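Local structure of putidaredoxin reductase (Pseudomonas putida, 1Q1R) at residues I266-H271 with I279-D284; C285-S290 with D294-I299; A309-A314 with K319-E324. The protein probably passes electrons from a reduced nicotinamide nucleotide through its bound FAD to putidaredoxin, the iron-sulfur partner of the cytochrome P450cam monooxygenase. One frame throughout, in Å; residues are numbered along the deposited sequence.

Contact 1 of 3, residues I266-H271 with I279-D284; sequences IVINEH and IMAVGD. With FAD (flavin-adenine dinucleotide), chain C.
Ala281 CB meets two isoleucine methyls of 266-271. Ile268 CG2 presses on it at 3.2 Å, closer than usual van der Waals contact, and Ile266 CG2 lies 3.6 Å from it. Both isoleucines lead toward 279-284, and CG2 of each makes the contact with Ala281 CB. In Ile268 the CG1 arm is wedged between the backbone N and the carbonyl carbon (chi1 61°), which leaves CG2 beside the backbone N as the branch that meets Ala281 CB; the longer arm also comes near, its CD1 3.8 Å from Ala281 O. That carbonyl oxygen is buried and has no hydrogen-bond partner in the model. No hydrogen bond crosses between the segments; the tight part rests on methyl packing.

Toward His271 the contact thins out. The carbonyl O of His271 only approaches Met280 SD, at 4.2 Å, and its ring turns away on the exposed side, where Asn269 OD1 takes the His271 N-H from above the carbonyl plane in an Asx turn.

At the far end the chain of 279-284 runs into the FAD site. Asp284 N donates to FAD O2P at 3.0 Å in a nearly straight bond (167°), and FAD O3' donates to Asp284 OD1 at 2.6 Å; Arg134 forms a salt bridge with OD2. Gly283 has no room for a side chain, since a CB would run into O2P.

Strand 279-281 is one of the two outer strands of the five-stranded parallel sheet, beside strand 105-108. Met280 and Val282 pack on helix 302-316, while Ile268 rests on Ala286 and Phe288 of strand 286-290.

Contact 2 of 3, residues C285-S290 with D294-I299; sequences CARFHS and DRWVRI
The indole of Trp296 carries His289 CB over the centre of one face, 3.7 Å from the centroid of its six-membered ring, and the imidazole turns its edge to the same indole in a T-shaped stack with planes 72° apart. The imidazole swings out opposite its own backbone N (chi1 -180°), which takes NE2 to Asp294 OD2; the oxygen lies at the ring edge and accepts at 3.2 Å on its anti lone pair in a bent bond (136°). An alanine here would keep CB over the indole but would probably leave the Asp294 carboxylate without its mate and the indole without its edge-to-face partner.

On the same face of the hairpin, Arg298 CB lies over one side of the Arg287 guanidinium, and the two guanidinium planes are almost perpendicular. Asn264 O accepts from both NE atoms, and Glu300 forms a salt bridge with Arg298 NH1, which probably offsets the closeness of the two charges. On the other face, Val297 CG2 sits over one side of the Phe288 ring in a CH-pi contact, 3.9 Å from its centroid, and Ile299 CD1 stands at the edge.

Phe288 and Val297 form a hydrogen-bonded antiparallel pair, with Phe288 N to Val297 O and Val297 N to Phe288 O both 2.8 Å. Ser290 N bonds Arg295 O at 2.7 Å. Farther from the turn, water 1 lies 2.6 Å from Ala286 O and accepts from Ile299 N at the Phe288 ring edge.

Asp294 and Arg295 both face Ser290, making a G1 beta bulge at the turn end of an antiparallel beta hairpin.

Contact 3 of 3, residues A309-A314 with K319-E324; sequences ARKIAA and KVPRDE
Lys319 N donates to Ala314 O across 2.8 Å, so the loop 319-324 starts out tied to the backbone of helix 302-316. The arrangement is a helix followed by an irregular chain that doubles back along it: CA atoms come nearest at Ala314 and Lys319, 4.8 Å apart, and again at Lys311 and Pro321, one helical turn earlier.

Ala314 is the buried element of this surface contact. Its CB lies 4.0 Å from Pro321 CA and 4.4 Å from Pro321 CG, while the carbonyl O of Val320 is also close by. Lys319 CB packs against Ala314 O at 3.5 Å, but the rest of that side chain leads away, bending at its last torsion, and its NZ is hydrogen-bonded to Ser26 O.

Lys311 works through its aliphatic part. CG stands anti to the backbone N (chi1 -176°) and the chain stays extended beyond it, which carries NZ past the proline to the carbonyl O of Glu270, its hydrogen-bond partner. Glu324 reaches instead to Ser290, Gln291 and Leu292 at the hairpin turn, and its OE2 remains 6.3 Å from Lys311 NZ, no salt bridge.

The other side of the helix, with Ala309, Ile312 and Ala313, packs on helix 14-25. Facing the loop, the proline ring crosses the lysine chain obliquely, with Pro321 CB 3.7 Å from Lys311 CG.

How the contacts relate
Along the chain the three contacts follow in series, none crossing or enclosing another. Contact 1 closes the loop between 266-271 and 279-284, joining the edge of the parallel sheet to the small mixed sheet; contact 2 then closes the hairpin 285-290/294-299 in that mixed sheet, where strand 266-267 lies beside strand 286-290. Hydrogen bonds from Ile266 N to Cys285 O and from Arg298 NH1 to Asp284 O join these two. The chain next enters helix 302-316, which lies against strand 279-281, and contact 3 turns the following loop back along the helix until it reaches the turn end of the hairpin.

Contact 1 of 3, residues I266-H271 with I279-D284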
loop_
_atom_site.group_PDB
_atom_site.type_symbol
_atom_site.label_atom_id
_atom_site.label_comp_id
_atom_site.label_asym_id
_atom_site.label_seq_id
_atom_site.Cartn_x
_atom_site.Cartn_y
_atom_site.Cartn_z
ATOM N N ILE A 266 7.446 5.624 -11.602
ATOM C CA ILE A 266 7.256 6.275 -12.889
ATOM C C ILE A 266 6.861 7.734 -12.652
ATOM O O ILE A 266 5.789 8.026 -12.116
ATOM C CB ILE A 266 6.167 5.554 -13.707
ATOM C CG1 ILE A 266 6.577 4.092 -13.917
ATOM C CG2 ILE A 266 5.962 6.256 -15.046
ATOM C CD1 ILE A 266 5.560 3.257 -14.660
ATOM N N VAL A 267 7.745 8.645 -13.044
ATOM C CA VAL A 267 7.522 10.076 -12.862
ATOM C C VAL A 267 6.355 10.621 -13.681
ATOM O O VAL A 267 6.268 10.397 -14.885
ATOM C CB VAL A 267 8.801 10.874 -13.217
ATOM C CG1 VAL A 267 8.550 12.371 -13.068
ATOM C CG2 VAL A 267 9.949 10.433 -12.319
ATOM N N ILE A 268 5.451 11.330 -13.011
ATOM C CA ILE A 268 4.298 11.928 -13.671
ATOM C C ILE A 268 4.147 13.377 -13.218
ATOM O O ILE A 268 4.595 13.741 -12.124
ATOM C CB ILE A 268 2.992 11.172 -13.340
ATOM C CG1 ILE A 268 2.714 11.222 -11.836
ATOM C CG2 ILE A 268 3.102 9.735 -13.802
ATOM C CD1 ILE A 268 1.323 10.757 -11.460
ATOM N N ASN A 269 3.516 14.201 -14.050
ATOM C CA ASN A 269 3.321 15.607 -13.708
ATOM C C ASN A 269 1.949 15.876 -13.104
ATOM O O ASN A 269 1.167 14.951 -12.876
ATOM C CB ASN A 269 3.531 16.510 -14.933
ATOM C CG ASN A 269 2.575 16.203 -16.066
ATOM O OD1 ASN A 269 1.437 15.796 -15.844
ATOM N ND2 ASN A 269 3.029 16.425 -17.297
ATOM N N GLU A 270 1.662 17.149 -12.851
ATOM C CA GLU A 270 0.394 17.542 -12.254
ATOM C C GLU A 270 -0.806 17.041 -13.046
ATOM O O GLU A 270 -1.910 16.958 -12.514
ATOM C CB GLU A 270 0.323 19.069 -12.094
ATOM C CG GLU A 270 0.412 19.871 -13.389
ATOM C CD GLU A 270 1.819 19.937 -13.976
ATOM O OE1 GLU A 270 1.985 20.576 -15.038
ATOM O OE2 GLU A 270 2.758 19.361 -13.380
ATOM N N HIS A 271 -0.592 16.703 -14.313
ATOM C CA HIS A 271 -1.683 16.197 -15.139
ATOM C C HIS A 271 -1.642 14.678 -15.291
ATOM O O HIS A 271 -2.272 14.119 -16.190
ATOM C CB HIS A 271 -1.670 16.858 -16.514
ATOM C CG HIS A 271 -1.902 18.334 -16.468
ATOM N ND1 HIS A 271 -0.893 19.240 -16.225
ATOM C CD2 HIS A 271 -3.041 19.060 -16.587
ATOM C CE1 HIS A 271 -1.399 20.460 -16.195
ATOM N NE2 HIS A 271 -2.700 20.378 -16.411
ATOM N N ILE A 279 0.915 9.145 -22.432
ATOM C CA ILE A 279 1.093 8.085 -21.439
ATOM C C ILE A 279 1.054 8.612 -20.007
ATOM O O ILE A 279 1.821 9.504 -19.637
ATOM C CB ILE A 279 2.443 7.349 -21.630
ATOM C CG1 ILE A 279 2.569 6.829 -23.066
ATOM C CG2 ILE A 279 2.544 6.185 -20.645
ATOM C CD1 ILE A 279 3.937 6.244 -23.381
ATOM N N MET A 280 0.158 8.051 -19.201
ATOM C CA MET A 280 0.029 8.444 -17.801
ATOM C C MET A 280 0.398 7.263 -16.899
ATOM O O MET A 280 0.472 6.124 -17.361
ATOM C CB MET A 280 -1.411 8.883 -17.507
ATOM C CG MET A 280 -1.908 10.041 -18.357
ATOM S SD MET A 280 -3.615 10.523 -17.983
ATOM C CE MET A 280 -4.496 9.193 -18.650
ATOM N N ALA A 281 0.648 7.542 -15.621
ATOM C CA ALA A 281 0.973 6.501 -14.645
ATOM C C ALA A 281 0.051 6.718 -13.447
ATOM O O ALA A 281 -0.395 7.841 -13.206
ATOM C CB ALA A 281 2.428 6.593 -14.220
ATOM N N VAL A 282 -0.229 5.657 -12.691
ATOM C CA VAL A 282 -1.145 5.768 -11.556
ATOM C C VAL A 282 -0.957 4.644 -10.534
ATOM O O VAL A 282 -0.612 3.519 -10.897
ATOM C CB VAL A 282 -2.607 5.739 -12.069
ATOM C CG1 VAL A 282 -2.876 4.420 -12.772
ATOM C CG2 VAL A 282 -3.591 5.952 -10.933
ATOM N N GLY A 283 -1.185 4.957 -9.258
ATOM C CA GLY A 283 -1.071 3.956 -8.210
ATOM C C GLY A 283 0.290 3.791 -7.567
ATOM O O GLY A 283 1.087 4.725 -7.518
ATOM N N ASP A 284 0.547 2.586 -7.061
ATOM C CA ASP A 284 1.806 2.256 -6.400
ATOM C C ASP A 284 3.044 2.562 -7.246
ATOM O O ASP A 284 4.110 2.826 -6.707
ATOM C CB ASP A 284 1.842 0.765 -6.035
ATOM C CG ASP A 284 0.890 0.399 -4.906
ATOM O OD1 ASP A 284 0.029 1.225 -4.537
ATOM O OD2 ASP A 284 1.006 -0.733 -4.390
HETATM P PA FAD C . -1.096 -3.575 -8.033
HETATM O O1A FAD C . 0.252 -4.175 -7.888
HETATM O O2A FAD C . -2.163 -3.997 -7.096
HETATM O O5B FAD C . -1.627 -3.813 -9.525
HETATM C C5B FAD C . -0.751 -3.759 -10.657
HETATM C C4B FAD C . -1.079 -4.934 -11.594
HETATM O O4B FAD C . -0.488 -4.696 -12.921
HETATM C C3B FAD C . -0.449 -6.239 -11.082
HETATM O O3B FAD C . -1.344 -7.328 -11.345
HETATM C C2B FAD C . 0.783 -6.384 -11.940
HETATM O O2B FAD C . 1.146 -7.763 -12.060
HETATM C C1B FAD C . 0.281 -5.867 -13.273
HETATM N N9A FAD C . 1.358 -5.571 -14.257
HETATM C C8A FAD C . 2.529 -4.956 -14.015
HETATM N N7A FAD C . 3.235 -4.898 -15.151
HETATM C C5A FAD C . 2.513 -5.472 -16.109
HETATM C C6A FAD C . 2.725 -5.709 -17.469
HETATM N N6A FAD C . 3.863 -5.332 -18.047
HETATM N N1A FAD C . 1.763 -6.335 -18.192
HETATM C C2A FAD C . 0.617 -6.730 -17.620
HETATM N N3A FAD C . 0.397 -6.515 -16.315
HETATM C C4A FAD C . 1.323 -5.893 -15.546
HETATM N N1 FAD C . -3.496 -0.102 1.346
HETATM C C2 FAD C . -4.275 0.628 2.252
HETATM O O2 FAD C . -4.536 1.808 2.026
HETATM N N3 FAD C . -4.763 -0.004 3.409
HETATM C C4 FAD C . -4.472 -1.367 3.651
HETATM O O4 FAD C . -4.943 -1.918 4.644
HETATM C C4X FAD C . -3.688 -2.096 2.741
HETATM N N5 FAD C . -3.445 -3.424 2.937
HETATM C C5X FAD C . -2.749 -4.178 2.037
HETATM C C6 FAD C . -2.546 -5.555 2.266
HETATM C C7 FAD C . -1.846 -6.341 1.322
HETATM C C7M FAD C . -1.609 -7.835 1.612
HETATM C C8 FAD C . -1.353 -5.744 0.134
HETATM C C8M FAD C . -0.611 -6.570 -0.928
HETATM C C9 FAD C . -1.555 -4.371 -0.092
HETATM C C9A FAD C . -2.249 -3.585 0.854
HETATM N N10 FAD C . -2.476 -2.199 0.635
HETATM C C10 FAD C . -3.206 -1.456 1.586
HETATM C "C1'" FAD C . -1.937 -1.525 -0.586
HETATM C "C2'" FAD C . -3.043 -1.322 -1.624
HETATM O "O2'" FAD C . -3.753 -2.552 -1.798
HETATM C "C3'" FAD C . -2.459 -0.854 -2.970
HETATM O "O3'" FAD C . -1.667 0.321 -2.753
HETATM C "C4'" FAD C . -3.580 -0.544 -3.970
HETATM O "O4'" FAD C . -4.373 -1.715 -4.178
HETATM C "C5'" FAD C . -3.034 -0.070 -5.328
HETATM O "O5'" FAD C . -2.400 -1.130 -6.063
HETATM P P FAD C . -2.045 -0.889 -7.621
HETATM O O1P FAD C . -3.252 -1.189 -8.420
HETATM O O2P FAD C . -1.448 0.459 -7.745
HETATM O O3P FAD C . -0.874 -1.971 -7.929
#

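Contact 2 of 3, residues C285-S290 with D294-I299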
loop_
_atom_site.group_PDB
_atom_site.type_symbol
_atom_site.label_atom_id
_atom_site.label_comp_id
_atom_site.label_asym_id
_atom_site.label_seq_id
_atom_site.Cartn_x
_atom_site.Cartn_y
_atom_site.Cartn_z
ATOM N N CYS A 285 2.899 2.515 -8.566
ATOM C CA CYS A 285 4.033 2.740 -9.461
ATOM C C CYS A 285 4.335 4.193 -9.783
ATOM O O CYS A 285 5.366 4.487 -10.391
ATOM C CB CYS A 285 3.810 2.005 -10.784
ATOM S SG CYS A 285 2.667 2.838 -11.921
ATOM N N ALA A 286 3.455 5.101 -9.377
ATOM C CA ALA A 286 3.630 6.511 -9.706
ATOM C C ALA A 286 4.341 7.402 -8.697
ATOM O O ALA A 286 3.972 7.461 -7.522
ATOM C CB ALA A 286 2.271 7.119 -10.052
ATOM N N ARG A 287 5.376 8.090 -9.172
ATOM C CA ARG A 287 6.103 9.036 -8.338
ATOM C C ARG A 287 5.604 10.399 -8.802
ATOM O O ARG A 287 5.789 10.780 -9.955
ATOM C CB ARG A 287 7.615 8.932 -8.544
ATOM C CG ARG A 287 8.390 10.016 -7.787
ATOM C CD ARG A 287 9.837 9.636 -7.609
ATOM N NE ARG A 287 9.964 8.461 -6.755
ATOM C CZ ARG A 287 9.802 8.472 -5.437
ATOM N NH1 ARG A 287 9.513 9.604 -4.810
ATOM N NH2 ARG A 287 9.930 7.350 -4.744
ATOM N N PHE A 288 4.951 11.124 -7.903
ATOM C CA PHE A 288 4.396 12.425 -8.245
ATOM C C PHE A 288 4.862 13.506 -7.280
ATOM O O PHE A 288 5.419 13.218 -6.222
ATOM C CB PHE A 288 2.871 12.344 -8.229
ATOM C CG PHE A 288 2.293 12.091 -6.861
ATOM C CD1 PHE A 288 1.798 13.143 -6.096
ATOM C CD2 PHE A 288 2.258 10.801 -6.331
ATOM C CE1 PHE A 288 1.274 12.913 -4.820
ATOM C CE2 PHE A 288 1.736 10.561 -5.054
ATOM C CZ PHE A 288 1.244 11.619 -4.303
ATOM N N HIS A 289 4.622 14.756 -7.650
ATOM C CA HIS A 289 5.016 15.871 -6.803
ATOM C C HIS A 289 3.874 16.289 -5.885
ATOM O O HIS A 289 2.801 16.675 -6.343
ATOM C CB HIS A 289 5.469 17.058 -7.659
ATOM C CG HIS A 289 5.900 18.247 -6.857
ATOM N ND1 HIS A 289 5.016 19.210 -6.422
ATOM C CD2 HIS A 289 7.112 18.597 -6.367
ATOM C CE1 HIS A 289 5.666 20.102 -5.694
ATOM N NE2 HIS A 289 6.938 19.753 -5.645
ATOM N N SER A 290 4.103 16.180 -4.583
ATOM C CA SER A 290 3.098 16.575 -3.606
ATOM C C SER A 290 3.271 18.062 -3.346
ATOM O O SER A 290 4.303 18.482 -2.835
ATOM C CB SER A 290 3.294 15.818 -2.295
ATOM O OG SER A 290 2.468 16.361 -1.276
ATOM N N ASP A 294 5.455 19.835 -0.951
ATOM C CA ASP A 294 6.434 20.367 -1.891
ATOM C C ASP A 294 7.610 19.415 -2.111
ATOM O O ASP A 294 8.764 19.776 -1.870
ATOM C CB ASP A 294 6.964 21.719 -1.395
ATOM C CG ASP A 294 7.846 22.416 -2.421
ATOM O OD1 ASP A 294 8.603 23.332 -2.031
ATOM O OD2 ASP A 294 7.776 22.054 -3.619
ATOM N N ARG A 295 7.312 18.193 -2.545
ATOM C CA ARG A 295 8.353 17.211 -2.828
ATOM C C ARG A 295 7.802 16.009 -3.585
ATOM O O ARG A 295 6.592 15.767 -3.596
ATOM C CB ARG A 295 9.052 16.750 -1.543
ATOM C CG ARG A 295 8.260 15.823 -0.638
ATOM C CD ARG A 295 9.215 15.141 0.342
ATOM N NE ARG A 295 8.538 14.272 1.301
ATOM C CZ ARG A 295 7.906 14.702 2.389
ATOM N NH1 ARG A 295 7.863 15.999 2.668
ATOM N NH2 ARG A 295 7.311 13.833 3.198
ATOM N N TRP A 296 8.697 15.271 -4.235
ATOM C CA TRP A 296 8.308 14.100 -5.011
ATOM C C TRP A 296 8.195 12.877 -4.127
ATOM O O TRP A 296 9.117 12.551 -3.377
ATOM C CB TRP A 296 9.320 13.838 -6.128
ATOM C CG TRP A 296 9.402 14.959 -7.098
ATOM C CD1 TRP A 296 10.102 16.122 -6.950
ATOM C CD2 TRP A 296 8.705 15.064 -8.341
ATOM N NE1 TRP A 296 9.881 16.947 -8.024
ATOM C CE2 TRP A 296 9.025 16.323 -8.895
ATOM C CE3 TRP A 296 7.836 14.216 -9.044
ATOM C CZ2 TRP A 296 8.508 16.758 -10.122
ATOM C CZ3 TRP A 296 7.321 14.649 -10.265
ATOM C CH2 TRP A 296 7.661 15.910 -10.790
ATOM N N VAL A 297 7.057 12.200 -4.219
ATOM C CA VAL A 297 6.818 11.010 -3.412
ATOM C C VAL A 297 6.142 9.928 -4.244
ATOM O O VAL A 297 5.636 10.198 -5.330
ATOM C CB VAL A 297 5.885 11.329 -2.224
ATOM C CG1 VAL A 297 6.449 12.479 -1.403
ATOM C CG2 VAL A 297 4.495 11.683 -2.740
ATOM N N ARG A 298 6.159 8.700 -3.730
ATOM C CA ARG A 298 5.492 7.571 -4.373
ATOM C C ARG A 298 4.734 6.904 -3.227
ATOM O O ARG A 298 5.335 6.466 -2.247
ATOM C CB ARG A 298 6.487 6.580 -4.997
ATOM C CG ARG A 298 5.775 5.415 -5.725
ATOM C CD ARG A 298 6.728 4.564 -6.555
ATOM N NE ARG A 298 7.736 3.918 -5.723
ATOM C CZ ARG A 298 7.485 2.911 -4.894
ATOM N NH1 ARG A 298 6.254 2.426 -4.790
ATOM N NH2 ARG A 298 8.462 2.403 -4.160
ATOM N N ILE A 299 3.416 6.837 -3.339
ATOM C CA ILE A 299 2.620 6.269 -2.262
ATOM C C ILE A 299 1.962 4.943 -2.604
ATOM O O ILE A 299 1.401 4.774 -3.682
ATOM C CB ILE A 299 1.540 7.283 -1.808
ATOM C CG1 ILE A 299 2.223 8.576 -1.352
ATOM C CG2 ILE A 299 0.697 6.698 -0.675
ATOM C CD1 ILE A 299 1.282 9.601 -0.777
HETATM O O HOH W 1 2.085 6.937 -5.798
#

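Contact 3 of 3, residues A309-A314 with K319-E324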
loop_
_atom_site.group_PDB
_atom_site.type_symbol
_atom_site.label_atom_id
_atom_site.label_comp_id
_atom_site.label_asym_id
_atom_site.label_seq_id
_atom_site.Cartn_x
_atom_site.Cartn_y
_atom_site.Cartn_z
ATOM N N ALA A 309 -6.534 7.613 -9.529
ATOM C CA ALA A 309 -7.353 7.025 -10.585
ATOM C C ALA A 309 -8.525 7.937 -10.948
ATOM O O ALA A 309 -8.906 8.046 -12.114
ATOM C CB ALA A 309 -7.866 5.653 -10.147
ATOM N N ARG A 310 -9.100 8.589 -9.947
ATOM C CA ARG A 310 -10.218 9.487 -10.193
ATOM C C ARG A 310 -9.760 10.757 -10.912
ATOM O O ARG A 310 -10.489 11.307 -11.737
ATOM C CB ARG A 310 -10.920 9.814 -8.869
ATOM C CG ARG A 310 -11.826 8.674 -8.426
ATOM C CD ARG A 310 -12.097 8.636 -6.932
ATOM N NE ARG A 310 -12.870 7.441 -6.592
ATOM C CZ ARG A 310 -13.135 7.036 -5.355
ATOM N NH1 ARG A 310 -12.688 7.730 -4.314
ATOM N NH2 ARG A 310 -13.846 5.931 -5.156
ATOM N N LYS A 311 -8.544 11.200 -10.613
ATOM C CA LYS A 311 -7.991 12.392 -11.237
ATOM C C LYS A 311 -7.756 12.134 -12.726
ATOM O O LYS A 311 -8.054 12.987 -13.567
ATOM C CB LYS A 311 -6.678 12.779 -10.553
ATOM C CG LYS A 311 -6.055 14.071 -11.065
ATOM C CD LYS A 311 -4.810 14.424 -10.270
ATOM C CE LYS A 311 -4.174 15.718 -10.768
ATOM N NZ LYS A 311 -2.961 16.090 -9.978
ATOM N N ILE A 312 -7.229 10.954 -13.046
ATOM C CA ILE A 312 -6.972 10.585 -14.434
ATOM C C ILE A 312 -8.277 10.537 -15.222
ATOM O O ILE A 312 -8.367 11.072 -16.326
ATOM C CB ILE A 312 -6.280 9.204 -14.534
ATOM C CG1 ILE A 312 -4.817 9.327 -14.103
ATOM C CG2 ILE A 312 -6.396 8.658 -15.954
ATOM C CD1 ILE A 312 -4.016 8.047 -14.243
ATOM N N ALA A 313 -9.286 9.893 -14.648
ATOM C CA ALA A 313 -10.584 9.775 -15.295
ATOM C C ALA A 313 -11.157 11.154 -15.592
ATOM O O ALA A 313 -11.736 11.386 -16.656
ATOM C CB ALA A 313 -11.541 8.996 -14.405
ATOM N N ALA A 314 -10.993 12.065 -14.640
ATOM C CA ALA A 314 -11.491 13.425 -14.789
ATOM C C ALA A 314 -10.810 14.128 -15.961
ATOM O O ALA A 314 -11.473 14.640 -16.864
ATOM C CB ALA A 314 -11.253 14.208 -13.500
ATOM N N LYS A 319 -12.955 16.925 -17.595
ATOM C CA LYS A 319 -13.554 17.409 -16.356
ATOM C C LYS A 319 -12.482 17.935 -15.406
ATOM O O LYS A 319 -11.290 17.715 -15.622
ATOM C CB LYS A 319 -14.353 16.289 -15.686
ATOM C CG LYS A 319 -15.616 15.914 -16.439
ATOM C CD LYS A 319 -16.387 14.810 -15.737
ATOM C CE LYS A 319 -17.807 14.703 -16.275
ATOM N NZ LYS A 319 -17.834 14.555 -17.755
ATOM N N VAL A 320 -12.907 18.638 -14.359
ATOM C CA VAL A 320 -11.967 19.196 -13.391
ATOM C C VAL A 320 -11.649 18.204 -12.273
ATOM O O VAL A 320 -12.549 17.674 -11.623
ATOM C CB VAL A 320 -12.514 20.503 -12.767
ATOM C CG1 VAL A 320 -13.821 20.231 -12.034
ATOM C CG2 VAL A 320 -11.480 21.101 -11.822
ATOM N N PRO A 321 -10.353 17.942 -12.038
ATOM C CA PRO A 321 -9.914 17.008 -10.997
ATOM C C PRO A 321 -10.155 17.573 -9.605
ATOM O O PRO A 321 -10.225 18.790 -9.425
ATOM C CB PRO A 321 -8.418 16.846 -11.275
ATOM C CG PRO A 321 -8.259 17.278 -12.707
ATOM C CD PRO A 321 -9.201 18.434 -12.809
ATOM N N ARG A 322 -10.285 16.689 -8.622
ATOM C CA ARG A 322 -10.478 17.132 -7.252
ATOM C C ARG A 322 -9.157 17.692 -6.756
ATOM O O ARG A 322 -8.085 17.261 -7.183
ATOM C CB ARG A 322 -10.902 15.976 -6.347
ATOM C CG ARG A 322 -12.351 15.554 -6.495
ATOM C CD ARG A 322 -12.740 14.593 -5.381
ATOM N NE ARG A 322 -14.159 14.250 -5.417
ATOM C CZ ARG A 322 -14.761 13.470 -4.526
ATOM N NH1 ARG A 322 -14.066 12.947 -3.521
ATOM N NH2 ARG A 322 -16.057 13.210 -4.640
ATOM N N ASP A 323 -9.242 18.660 -5.856
ATOM C CA ASP A 323 -8.063 19.287 -5.281
ATOM C C ASP A 323 -7.256 18.214 -4.553
ATOM O O ASP A 323 -7.825 17.250 -4.042
ATOM C CB ASP A 323 -8.506 20.375 -4.301
ATOM C CG ASP A 323 -10.020 20.575 -4.299
ATOM O OD1 ASP A 323 -10.572 20.990 -5.344
ATOM O OD2 ASP A 323 -10.661 20.308 -3.260
ATOM N N GLU A 324 -5.936 18.373 -4.512
ATOM C CA GLU A 324 -5.081 17.404 -3.832
ATOM C C GLU A 324 -5.474 17.244 -2.367
ATOM O O GLU A 324 -5.573 18.224 -1.627
ATOM C CB GLU A 324 -3.608 17.824 -3.924
ATOM C CG GLU A 324 -2.716 17.189 -2.859
ATOM C CD GLU A 324 -1.233 17.401 -3.117
ATOM O OE1 GLU A 324 -0.441 17.312 -2.154
ATOM O OE2 GLU A 324 -0.851 17.640 -4.285
#